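Local coordinates for protein DegQ (Legionella pneumophila, PDB 4YO1) that probably works as a periplasmic serine endopeptidase, here without its second PDZ domain and with the predicted nucleophile of its charge relay system replaced by an engineered residue, at residues 119-124 against 316-321; 247-252 against 260-265; 243-248 against 282-287; 78-81 against 87-90; 272-277 against 333-338. The protein carries 1 engineered substitution. One frame throughout, in Å; residues are numbered along the deposited sequence.

Interaction 4 comes first along the chain, in a hairpin of the first protease barrel, and closes before interaction 1 opens. Interactions 2 and 3 start from the same helix, 236-249, and reach neighbouring strands of the PDZ sheet, 259-263 and 281-286; their centres lie about 6 Å apart. Both fall between the two ends of interaction 1, whose centre is about 12 and 13 Å from theirs. These three contacts join protease domain to PDZ domain. Interaction 5, within the PDZ domain, alternates along the chain with interactions 1 and 3; its centre is about 17 Å from interaction 2 and 36 Å from interaction 4. The set thus runs from the first protease barrel into the PDZ domain.

Interaction 1 of 5, residues 119-124 against 316-321; sequences DSETDL and QVKTTI. With CD (cadmium ion), chain D.
The chain of Glu-121 bends at chi2 (-78°) and lifts its carboxylate off the turn, while Lys-318 stays nearly straight through chi2 (176°) and chi3 and bends at its last torsion; the two side chains arrive from opposite directions and meet at their charged ends. Lys-318 NZ lies 3.4 Å from Glu-121 OE1, a salt bridge whose hydrogen bond is weak. The other carboxylate oxygen, Glu-121 OE2, is the one bonded to a cadmium ion, at 2.3 Å. The ammonium also stands close to the metal, Lys-318 NZ to cadmium being 3.3 Å. Long, flexible residues suit this place, since the nearest CA atoms, those of Glu-121 and Lys-318, are 12.8 Å apart.

Behind Glu-121 the loop is shaped by a type I turn from Ser-120 to Asp-123 and by an Asx motif. Asp-119 OD2 accepts from Thr-122 OG1 at 2.6 Å, met on the anti side and 21° out of the carboxylate plane, and from Thr-122 N at 3.3 Å, which comes from above that plane. A short carboxylate followed three residues later by a threonine is well matched to such a pair of hydrogen bonds. The same loop holds Asp-123, a predicted member of the charge relay system, whose OD1 accepts from His-93 N. Lys-318 projects from helix 315-322 of the PDZ domain.

With little surface buried, this link between protease and PDZ domains is mainly electrostatic: the carboxylate probably screens the two positive centres from each other, and the nearby metal may lower the pKa of the lysine.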
# COMPACT_ATOMS: atom_id res chain seq x y z
N ASP A 119 14.40 11.40 23.61
CA ASP A 119 14.51 10.05 24.12
C ASP A 119 14.99 9.13 23.01
O ASP A 119 14.49 9.21 21.89
CB ASP A 119 13.15 9.60 24.65
CG ASP A 119 13.15 8.17 25.08
OD1 ASP A 119 14.10 7.76 25.77
OD2 ASP A 119 12.19 7.46 24.73
N SER A 120 15.95 8.26 23.32
CA SER A 120 16.59 7.41 22.31
C SER A 120 15.74 6.20 21.98
O SER A 120 15.42 5.94 20.82
CB SER A 120 17.97 6.93 22.80
OG SER A 120 18.78 8.00 23.27
N GLU A 121 15.37 5.46 23.03
CA GLU A 121 14.68 4.19 22.89
C GLU A 121 13.35 4.26 22.12
O GLU A 121 13.02 3.34 21.38
CB GLU A 121 14.49 3.53 24.27
CG GLU A 121 14.77 4.45 25.45
CD GLU A 121 16.26 4.65 25.75
OE1 GLU A 121 16.95 3.69 26.16
OE2 GLU A 121 16.75 5.79 25.59
N THR A 122 12.58 5.34 22.29
CA THR A 122 11.36 5.52 21.50
C THR A 122 11.62 6.35 20.24
O THR A 122 10.70 6.58 19.45
CB THR A 122 10.24 6.20 22.32
OG1 THR A 122 10.63 7.54 22.64
CG2 THR A 122 9.95 5.44 23.59
N ASP A 123 12.86 6.79 20.06
CA ASP A 123 13.23 7.72 19.00
C ASP A 123 12.34 8.95 18.99
O ASP A 123 11.76 9.31 17.97
CB ASP A 123 13.22 7.05 17.63
CG ASP A 123 13.82 7.94 16.54
OD1 ASP A 123 14.61 8.85 16.87
OD2 ASP A 123 13.48 7.75 15.35
N LEU A 124 12.23 9.60 20.14
CA LEU A 124 11.39 10.78 20.24
C LEU A 124 12.18 11.93 20.83
O LEU A 124 13.10 11.72 21.62
CB LEU A 124 10.15 10.49 21.08
CG LEU A 124 9.11 9.53 20.50
CD1 LEU A 124 8.03 9.17 21.52
CD2 LEU A 124 8.49 10.11 19.23
N GLN A 316 21.43 4.09 37.86
CA GLN A 316 21.82 2.84 38.50
C GLN A 316 20.73 1.78 38.44
O GLN A 316 21.01 0.61 38.70
CB GLN A 316 22.14 3.06 39.98
CG GLN A 316 23.23 4.04 40.28
CD GLN A 316 23.52 4.10 41.77
OE1 GLN A 316 23.75 5.17 42.33
NE2 GLN A 316 23.52 2.94 42.42
N VAL A 317 19.50 2.18 38.16
CA VAL A 317 18.41 1.22 38.17
C VAL A 317 18.48 0.38 36.90
O VAL A 317 18.50 -0.85 36.96
CB VAL A 317 17.03 1.90 38.29
CG1 VAL A 317 15.93 0.86 38.36
CG2 VAL A 317 16.98 2.79 39.52
N LYS A 318 18.55 1.07 35.76
CA LYS A 318 18.74 0.44 34.46
C LYS A 318 20.01 -0.42 34.49
O LYS A 318 20.01 -1.54 34.00
CB LYS A 318 18.87 1.52 33.37
CG LYS A 318 18.07 1.28 32.09
CD LYS A 318 18.19 2.47 31.13
CE LYS A 318 17.11 2.45 30.03
NZ LYS A 318 16.66 3.82 29.59
N THR A 319 21.07 0.12 35.08
CA THR A 319 22.34 -0.59 35.21
C THR A 319 22.24 -1.86 36.06
O THR A 319 22.61 -2.94 35.61
CB THR A 319 23.44 0.32 35.77
OG1 THR A 319 23.63 1.43 34.88
CG2 THR A 319 24.75 -0.44 35.91
N THR A 320 21.76 -1.73 37.29
CA THR A 320 21.59 -2.88 38.18
C THR A 320 20.66 -3.94 37.58
O THR A 320 21.01 -5.12 37.53
CB THR A 320 21.03 -2.48 39.55
OG1 THR A 320 21.70 -1.31 40.03
CG2 THR A 320 21.21 -3.61 40.55
N ILE A 321 19.49 -3.51 37.12
CA ILE A 321 18.47 -4.42 36.58
C ILE A 321 18.94 -5.20 35.36
O ILE A 321 18.75 -6.42 35.29
CB ILE A 321 17.16 -3.67 36.24
CG1 ILE A 321 16.44 -3.25 37.53
CG2 ILE A 321 16.23 -4.55 35.40
CD1 ILE A 321 16.17 -4.40 38.47
CD CD D . 17.36 6.50 27.73

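Interaction 2 of 5, residues 247-252 against 260-265; sequences IKFGSI and FVQHLT
The amide of Gln-262 lies flat against the ring of Phe-249, their planes only 19° apart, a stack of a polar group on an aromatic one. The aliphatic part joins in: Gln-262 CG sits over the same face toward the rim, 3.8 Å from the ring centroid of Phe-249, in a CH-pi contact. On the opposite face Lys-248 CG rests over the ring centre, so the phenyl group is held between two methylene groups. Gln-262 reaches this position by bending at chi2 (69°), which turns the amide across the ring.

The carbonyl of that amide then finds a donor. Ser-251 OG gives a hydrogen bond to Gln-262 OE1 at 2.9 Å, arriving almost in line with the C=O bond (160°). Serine suits the site because its short side chain puts a hydroxyl donor at the amide oxygen. Gly-250, just past the end of helix 236-249, has a positive phi that glycine adopts easily.

Farther along, the contact becomes apolar. Ile-252 CD1 packs on Phe-260 CE2 at 3.6 Å, meeting that ring obliquely. Ile-252 also touches Val-242 and Ile-246 of the helix, and Phe-260 touches Gln-245.

Segment 247-252 carries the chain from the last helix of the protease domain into the first strands of the PDZ domain, and the contact holds this connection to strand 259-263. Gln-262 offers both of its characters, methylene and amide plane to the ring and carbonyl oxygen to a hydroxyl; stack and bond together should restrict the rotation of the amide, whose buried oxygen gains a partner.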
# COMPACT_ATOMS: atom_id res chain seq x y z
N ILE A 247 9.57 17.48 29.79
CA ILE A 247 9.09 18.82 30.13
C ILE A 247 9.27 19.12 31.62
O ILE A 247 9.78 20.18 31.98
CB ILE A 247 7.60 18.98 29.76
CG1 ILE A 247 7.43 18.98 28.24
CG2 ILE A 247 7.03 20.28 30.32
CD1 ILE A 247 5.99 18.83 27.80
N LYS A 248 8.86 18.18 32.47
CA LYS A 248 8.94 18.38 33.91
C LYS A 248 10.35 18.23 34.47
O LYS A 248 10.73 18.95 35.41
CB LYS A 248 7.98 17.42 34.62
CG LYS A 248 8.11 17.45 36.13
CD LYS A 248 6.98 16.70 36.82
CE LYS A 248 7.14 16.81 38.33
NZ LYS A 248 5.90 16.45 39.08
N PHE A 249 11.15 17.34 33.90
CA PHE A 249 12.46 17.07 34.46
C PHE A 249 13.66 17.45 33.58
O PHE A 249 14.79 17.50 34.06
CB PHE A 249 12.57 15.60 34.82
CG PHE A 249 11.57 15.16 35.85
CD1 PHE A 249 11.75 15.47 37.20
CD2 PHE A 249 10.46 14.41 35.48
CE1 PHE A 249 10.83 15.04 38.15
CE2 PHE A 249 9.54 13.98 36.42
CZ PHE A 249 9.72 14.29 37.76
N GLY A 250 13.42 17.68 32.29
CA GLY A 250 14.50 17.99 31.37
C GLY A 250 15.23 16.76 30.90
O GLY A 250 16.27 16.84 30.26
N SER A 251 14.67 15.59 31.22
CA SER A 251 15.30 14.33 30.87
C SER A 251 14.30 13.18 30.99
O SER A 251 13.13 13.39 31.31
CB SER A 251 16.49 14.07 31.78
OG SER A 251 16.19 14.40 33.13
N ILE A 252 14.76 11.96 30.72
CA ILE A 252 13.92 10.79 30.88
C ILE A 252 14.75 9.53 31.03
O ILE A 252 15.63 9.25 30.21
CB ILE A 252 12.90 10.62 29.73
CG1 ILE A 252 12.15 9.29 29.90
CG2 ILE A 252 13.58 10.69 28.37
CD1 ILE A 252 11.24 8.95 28.77
N PHE A 260 9.40 4.74 35.32
CA PHE A 260 10.30 5.81 34.94
C PHE A 260 10.93 6.35 36.22
O PHE A 260 10.22 6.59 37.21
CB PHE A 260 9.53 6.94 34.23
CG PHE A 260 9.06 6.59 32.84
CD1 PHE A 260 8.52 5.34 32.56
CD2 PHE A 260 9.13 7.53 31.83
CE1 PHE A 260 8.08 5.03 31.29
CE2 PHE A 260 8.68 7.22 30.55
CZ PHE A 260 8.16 5.97 30.28
N VAL A 261 12.24 6.52 36.21
CA VAL A 261 12.91 7.08 37.38
C VAL A 261 13.62 8.41 37.11
O VAL A 261 13.88 8.77 35.96
CB VAL A 261 13.87 6.08 38.06
CG1 VAL A 261 13.08 5.01 38.78
CG2 VAL A 261 14.80 5.45 37.03
N GLN A 262 13.91 9.13 38.18
CA GLN A 262 14.53 10.43 38.08
C GLN A 262 15.56 10.59 39.20
O GLN A 262 15.51 9.88 40.20
CB GLN A 262 13.46 11.52 38.16
CG GLN A 262 13.82 12.82 37.47
CD GLN A 262 13.87 12.68 35.97
OE1 GLN A 262 14.56 13.44 35.28
NE2 GLN A 262 13.14 11.70 35.44
N HIS A 263 16.50 11.51 39.02
CA HIS A 263 17.49 11.80 40.05
C HIS A 263 16.77 12.50 41.20
O HIS A 263 16.13 13.54 41.00
CB HIS A 263 18.59 12.70 39.47
CG HIS A 263 19.81 12.82 40.34
ND1 HIS A 263 19.75 13.15 41.68
CD2 HIS A 263 21.13 12.67 40.06
CE1 HIS A 263 20.96 13.19 42.18
NE2 HIS A 263 21.82 12.90 41.22
N LEU A 264 16.85 11.93 42.39
CA LEU A 264 16.28 12.57 43.57
C LEU A 264 17.24 13.65 44.04
O LEU A 264 18.07 13.42 44.92
CB LEU A 264 16.01 11.55 44.69
CG LEU A 264 15.12 11.91 45.89
CD1 LEU A 264 15.96 12.38 47.05
CD2 LEU A 264 14.05 12.96 45.55
N THR A 265 17.14 14.81 43.40
CA THR A 265 17.95 15.97 43.73
C THR A 265 17.60 16.45 45.13
O THR A 265 16.49 16.19 45.61
CB THR A 265 17.67 17.12 42.76
OG1 THR A 265 16.37 17.67 43.04
CG2 THR A 265 17.71 16.63 41.33

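Interaction 3 of 5, residues 243-248 against 282-287; sequences AQQIIK and LVSQVN
Ser-284 OG donates to Gln-245 OE1 at 2.8 Å, the one hydrogen bond between helix segment 243-248 and strand segment 282-287. The hydroxyl meets the amide oxygen at a C=O...donor angle of 129° and is tilted 25° from the carbonyl plane, so it comes to the side of the oxygen and not head-on. Gln-245 OE1 is the main acceptor; the contact of Ser-284 OG with Phe-260 O on the neighbouring strand is at most a weak, shared bond, though it places the serine between helix and sheet.

Gln-245 gets there by folding its chain at chi2 (-77°), so that the amide leaves the helix and lies across to the strand. The rest of the side chain is used for packing, against Phe-260 and Gln-262. A glutamine fits because its methylene groups can line the apolar layer while its oxygen reaches a polar donor. Its nitrogen, Gln-245 NE2, is 4.0 Å from Gln-285 OE1, too far for more than loose contact. Gln-285, its chain extended, runs alongside the helix and touches Asp-241.

Ser-284 and Gln-285 can stand next to each other on the helix side because the strand is irregular here. Both face Phe-260 of strand 259-263 and both make backbone bonds to it, Ser-284 N being 2.8 Å from Phe-260 O. Helix 236-249 is the C-terminal helix that follows the second barrel in chymotrypsin-like proteases, and it lies here against the PDZ sheet. The two adjacent residues opposite one partner are the signature of a classic beta bulge.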
# COMPACT_ATOMS: atom_id res chain seq x y z
N ALA A 243 7.22 12.85 26.76
CA ALA A 243 7.37 14.28 26.54
C ALA A 243 7.23 15.00 27.87
O ALA A 243 7.92 15.98 28.12
CB ALA A 243 6.33 14.78 25.57
N GLN A 244 6.33 14.50 28.71
CA GLN A 244 6.05 15.16 29.98
C GLN A 244 7.23 15.05 30.92
O GLN A 244 7.52 15.99 31.65
CB GLN A 244 4.84 14.53 30.63
CG GLN A 244 3.60 14.60 29.82
CD GLN A 244 2.43 14.10 30.60
OE1 GLN A 244 1.72 13.18 30.19
NE2 GLN A 244 2.22 14.69 31.77
N GLN A 245 7.89 13.90 30.90
CA GLN A 245 9.05 13.68 31.74
C GLN A 245 10.12 14.66 31.32
O GLN A 245 10.75 15.31 32.16
CB GLN A 245 9.54 12.24 31.58
CG GLN A 245 8.57 11.18 32.10
CD GLN A 245 8.57 11.07 33.62
OE1 GLN A 245 9.62 10.85 34.24
NE2 GLN A 245 7.40 11.20 34.23
N ILE A 246 10.30 14.80 30.02
CA ILE A 246 11.26 15.76 29.47
C ILE A 246 10.86 17.18 29.85
O ILE A 246 11.71 17.99 30.21
CB ILE A 246 11.37 15.59 27.93
CG1 ILE A 246 12.15 14.31 27.61
CG2 ILE A 246 12.03 16.78 27.28
CD1 ILE A 246 12.02 13.85 26.18
N ILE A 247 9.57 17.48 29.79
CA ILE A 247 9.09 18.82 30.13
C ILE A 247 9.27 19.12 31.62
O ILE A 247 9.78 20.18 31.98
CB ILE A 247 7.60 18.98 29.76
CG1 ILE A 247 7.43 18.98 28.24
CG2 ILE A 247 7.03 20.28 30.32
CD1 ILE A 247 5.99 18.83 27.80
N LYS A 248 8.86 18.18 32.47
CA LYS A 248 8.94 18.38 33.91
C LYS A 248 10.35 18.23 34.47
O LYS A 248 10.73 18.95 35.41
CB LYS A 248 7.98 17.42 34.62
CG LYS A 248 8.11 17.45 36.13
CD LYS A 248 6.98 16.70 36.82
CE LYS A 248 7.14 16.81 38.33
NZ LYS A 248 5.90 16.45 39.08
N LEU A 282 14.16 8.42 42.63
CA LEU A 282 12.74 8.76 42.64
C LEU A 282 11.96 8.08 41.52
O LEU A 282 12.36 8.15 40.36
CB LEU A 282 12.59 10.27 42.51
CG LEU A 282 11.18 10.81 42.29
CD1 LEU A 282 10.24 10.31 43.38
CD2 LEU A 282 11.23 12.33 42.25
N VAL A 283 10.84 7.43 41.85
CA VAL A 283 10.00 6.89 40.78
C VAL A 283 8.99 7.91 40.27
O VAL A 283 8.00 8.23 40.93
CB VAL A 283 9.31 5.56 41.15
CG1 VAL A 283 10.32 4.45 41.22
CG2 VAL A 283 8.65 5.68 42.46
N SER A 284 9.26 8.43 39.08
CA SER A 284 8.51 9.55 38.53
C SER A 284 7.19 9.13 37.87
O SER A 284 6.37 9.98 37.53
CB SER A 284 9.38 10.32 37.55
OG SER A 284 9.97 9.45 36.60
N GLN A 285 7.02 7.83 37.67
CA GLN A 285 5.80 7.27 37.09
C GLN A 285 5.82 5.73 37.05
O GLN A 285 6.80 5.13 36.61
CB GLN A 285 5.55 7.79 35.67
CG GLN A 285 4.30 7.17 35.07
CD GLN A 285 3.92 7.72 33.72
OE1 GLN A 285 4.58 8.61 33.19
NE2 GLN A 285 2.85 7.17 33.15
N VAL A 286 4.72 5.12 37.50
CA VAL A 286 4.56 3.68 37.37
C VAL A 286 3.41 3.34 36.43
O VAL A 286 2.25 3.61 36.73
CB VAL A 286 4.28 3.03 38.72
CG1 VAL A 286 4.20 1.52 38.56
CG2 VAL A 286 5.35 3.40 39.71
N ASN A 287 3.74 2.74 35.29
CA ASN A 287 2.72 2.38 34.32
C ASN A 287 1.81 1.26 34.81
O ASN A 287 2.25 0.30 35.43
CB ASN A 287 3.35 2.07 32.97
CG ASN A 287 3.99 3.30 32.34
OD1 ASN A 287 4.28 4.28 33.03
ND2 ASN A 287 4.21 3.26 31.03

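Interaction 4 of 5, residues 78-81 against 87-90; sequences GVII and IIIT
The flat peptide groups around Val-79 and Ile-89 meet edge on across the strands, N-H to C=O. Val-79 N donates to Ile-89 O at 2.9 Å with the donor in the carbonyl plane, and Ile-89 N returns the bond to Val-79 O at the same length but tilted 23° from that plane. A third bond, Ile-81 N to Ile-87 O at 2.7 Å, is again in the carbonyl plane. On one face of the hairpin lie Ile-80 and Ile-88, a non-hydrogen-bonded antiparallel pair with Ile-80 CG1 4.0 Å from Ile-88 CG2. The other face carries the hydrogen-bonded pair, Val-79 CB lying 4.2 Å from Ile-89 CG2.

These strands, 74-82 and 87-91, are neighbours in the first six-stranded barrel of the chymotrypsin fold. Beta-branched residues suit extended strands, and here they fill both sides: Val-79 and Ile-89 pack on Ile-216 of the second barrel, whereas Ile-80 and Ile-88 touch Val-34.

Beyond the regular pairs, the side chains of Ile-81 and Ile-89 pass at an angle, Ile-81 CG1 lying 3.6 Å from Ile-89 CG2. Gly-78, having no side chain, probably leaves room for Ile-88 CD1, which as modelled lies 3.6 Å from Gly-78 CA. Thr-90 gives its hydroxyl a strand partner, Ser-77 O, and its side chain lies about 7 Å from that of Ala-202, the engineered residue at the predicted charge relay position.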
# COMPACT_ATOMS: atom_id res chain seq x y z
N GLY A 78 7.04 17.04 12.24
CA GLY A 78 6.77 17.02 13.66
C GLY A 78 5.35 17.44 13.93
O GLY A 78 4.70 18.02 13.06
N VAL A 79 4.87 17.13 15.12
CA VAL A 79 3.51 17.48 15.53
C VAL A 79 3.50 18.48 16.69
O VAL A 79 4.20 18.30 17.69
CB VAL A 79 2.72 16.22 15.93
CG1 VAL A 79 1.24 16.55 16.09
CG2 VAL A 79 2.91 15.14 14.89
N ILE A 80 2.71 19.55 16.56
CA ILE A 80 2.51 20.48 17.67
C ILE A 80 1.58 19.87 18.72
O ILE A 80 0.45 19.49 18.43
CB ILE A 80 1.91 21.81 17.19
CG1 ILE A 80 2.89 22.54 16.28
CG2 ILE A 80 1.57 22.69 18.36
CD1 ILE A 80 2.43 23.93 15.89
N ILE A 81 2.06 19.79 19.96
CA ILE A 81 1.28 19.18 21.04
C ILE A 81 0.56 20.22 21.92
O ILE A 81 -0.63 20.07 22.23
CB ILE A 81 2.16 18.28 21.92
CG1 ILE A 81 2.65 17.07 21.12
CG2 ILE A 81 1.40 17.83 23.14
CD1 ILE A 81 1.56 16.37 20.34
N ILE A 87 4.96 23.76 22.08
CA ILE A 87 5.68 22.49 22.19
C ILE A 87 5.37 21.53 21.04
O ILE A 87 4.21 21.26 20.72
CB ILE A 87 5.49 21.86 23.60
CG1 ILE A 87 6.14 22.73 24.66
CG2 ILE A 87 6.00 20.43 23.66
CD1 ILE A 87 5.78 22.33 26.06
N ILE A 88 6.43 21.07 20.39
CA ILE A 88 6.29 20.14 19.27
C ILE A 88 7.14 18.90 19.52
O ILE A 88 8.14 18.95 20.24
CB ILE A 88 6.65 20.78 17.88
CG1 ILE A 88 8.01 20.30 17.39
CG2 ILE A 88 6.58 22.31 17.92
CD1 ILE A 88 7.91 19.27 16.28
N ILE A 89 6.73 17.79 18.92
CA ILE A 89 7.45 16.54 19.03
C ILE A 89 7.80 16.00 17.64
O ILE A 89 7.03 16.13 16.69
CB ILE A 89 6.63 15.50 19.80
CG1 ILE A 89 7.33 14.15 19.82
CG2 ILE A 89 5.25 15.38 19.20
CD1 ILE A 89 6.61 13.09 20.61
N THR A 90 8.99 15.42 17.53
CA THR A 90 9.47 14.88 16.27
C THR A 90 10.39 13.72 16.62
O THR A 90 10.50 13.35 17.78
CB THR A 90 10.20 15.97 15.46
OG1 THR A 90 10.83 15.39 14.31
CG2 THR A 90 11.24 16.68 16.32

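Interaction 5 of 5, residues 272-277 against 333-338; sequences MGYAED and KILRDN
Two kinds of interaction tie Tyr-274 to Leu-335, one polar and one apolar, and both fall at the far end of the tyrosine ring. The polar one is a hydrogen bond from Tyr-274 OH to Leu-335 O at 2.6 Å. Its approach is unusual: the hydroxyl lies 59° out of the carbonyl plane, at a C=O...donor angle of 121°, so it sits above the carbonyl and not on a lone pair. Tyrosine suits the position because its length carries a donor from the loop to the backbone of strand 329-336.

The apolar contact runs beside this bond. Leu-335 CD2 lies at the ring edge, in plane, 3.5 Å from Tyr-274 CE1, and the two side chains slide past each other in opposite directions. Phe-278 stacks on the tyrosine ring and also touches Leu-335, so Tyr-274, Phe-278 and Leu-335 form a small cluster beside the ring.

Backbone shape completes the site. Gly-273, with a positive phi of 84°, turns the loop just before the tyrosine, while Asp-337 and Asn-338 form the tight connection to strand 339-346. Arg-336 points to the other side of the strand, where it forms a salt bridge with Asp-301.

A phenol used in this way joins the 272-277 loop to the PDZ sheet at the surface: it gives a donor to a strand carbonyl, and Leu-335 CD2 probably shields one side of the bond from water.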
# COMPACT_ATOMS: atom_id res chain seq x y z
N MET A 272 9.61 16.84 49.19
CA MET A 272 8.83 15.66 49.56
C MET A 272 8.99 15.30 51.03
O MET A 272 8.73 14.17 51.42
CB MET A 272 9.22 14.46 48.71
CG MET A 272 8.94 14.63 47.23
SD MET A 272 9.84 13.42 46.24
CE MET A 272 8.99 11.90 46.64
N GLY A 273 9.44 16.26 51.84
CA GLY A 273 9.52 16.09 53.28
C GLY A 273 10.76 15.37 53.77
O GLY A 273 10.97 15.25 54.99
N TYR A 274 11.59 14.91 52.84
CA TYR A 274 12.84 14.24 53.21
C TYR A 274 13.93 15.25 53.57
O TYR A 274 13.73 16.46 53.48
CB TYR A 274 13.31 13.33 52.07
CG TYR A 274 12.47 12.09 51.88
CD1 TYR A 274 12.64 10.97 52.69
CD2 TYR A 274 11.51 12.04 50.88
CE1 TYR A 274 11.87 9.84 52.51
CE2 TYR A 274 10.73 10.91 50.70
CZ TYR A 274 10.92 9.81 51.51
OH TYR A 274 10.14 8.69 51.33
N ALA A 275 15.09 14.74 53.99
CA ALA A 275 16.22 15.60 54.31
C ALA A 275 16.96 16.02 53.05
O ALA A 275 16.86 15.37 52.02
CB ALA A 275 17.17 14.88 55.25
N GLU A 276 17.70 17.12 53.14
CA GLU A 276 18.53 17.55 52.02
C GLU A 276 19.56 16.47 51.70
O GLU A 276 19.82 16.19 50.53
CB GLU A 276 19.22 18.90 52.32
CG GLU A 276 18.40 20.13 51.96
CD GLU A 276 19.12 21.46 52.22
OE1 GLU A 276 20.32 21.46 52.57
OE2 GLU A 276 18.47 22.52 52.06
N ASP A 277 20.09 15.83 52.74
CA ASP A 277 21.15 14.83 52.60
C ASP A 277 20.66 13.44 52.15
O ASP A 277 21.44 12.51 52.05
CB ASP A 277 22.00 14.74 53.88
CG ASP A 277 21.20 14.30 55.12
OD1 ASP A 277 20.37 13.36 55.01
OD2 ASP A 277 21.41 14.87 56.21
N LYS A 333 14.71 -2.31 48.20
CA LYS A 333 14.35 -1.38 49.26
C LYS A 333 13.81 -0.10 48.64
O LYS A 333 14.40 0.47 47.73
CB LYS A 333 15.56 -1.07 50.14
CG LYS A 333 15.71 -1.96 51.37
CD LYS A 333 16.93 -1.56 52.19
CE LYS A 333 16.97 -2.27 53.53
NZ LYS A 333 18.07 -1.77 54.40
N ILE A 334 12.65 0.33 49.13
CA ILE A 334 12.08 1.60 48.73
C ILE A 334 11.81 2.41 49.98
O ILE A 334 12.02 1.94 51.09
CB ILE A 334 10.75 1.42 47.98
CG1 ILE A 334 9.65 1.00 48.95
CG2 ILE A 334 10.91 0.41 46.85
CD1 ILE A 334 8.31 0.79 48.30
N LEU A 335 11.34 3.64 49.80
CA LEU A 335 11.05 4.50 50.93
C LEU A 335 9.88 5.40 50.58
O LEU A 335 10.04 6.47 50.00
CB LEU A 335 12.29 5.31 51.30
CG LEU A 335 12.50 5.56 52.80
CD1 LEU A 335 13.87 6.14 53.07
CD2 LEU A 335 11.45 6.49 53.32
N ARG A 336 8.69 4.93 50.95
CA ARG A 336 7.44 5.63 50.68
C ARG A 336 6.95 6.33 51.94
O ARG A 336 6.63 5.66 52.92
CB ARG A 336 6.39 4.63 50.20
CG ARG A 336 5.03 5.22 49.92
CD ARG A 336 4.06 4.14 49.44
NE ARG A 336 4.59 3.41 48.29
CZ ARG A 336 4.51 2.09 48.14
NH1 ARG A 336 3.93 1.35 49.07
NH2 ARG A 336 5.02 1.51 47.05
N ASP A 337 6.88 7.66 51.90
CA ASP A 337 6.44 8.48 53.02
C ASP A 337 7.10 8.07 54.34
O ASP A 337 6.44 7.56 55.24
CB ASP A 337 4.92 8.43 53.15
CG ASP A 337 4.38 9.50 54.08
OD1 ASP A 337 4.35 10.67 53.66
OD2 ASP A 337 3.99 9.16 55.23
N ASN A 338 8.42 8.18 54.37
CA ASN A 338 9.22 7.93 55.56
C ASN A 338 9.30 6.50 56.05
O ASN A 338 9.95 6.23 57.05
CB ASN A 338 8.70 8.77 56.72
CG ASN A 338 7.56 8.09 57.46
OD1 ASN A 338 6.94 7.16 56.93
ND2 ASN A 338 7.28 8.54 58.68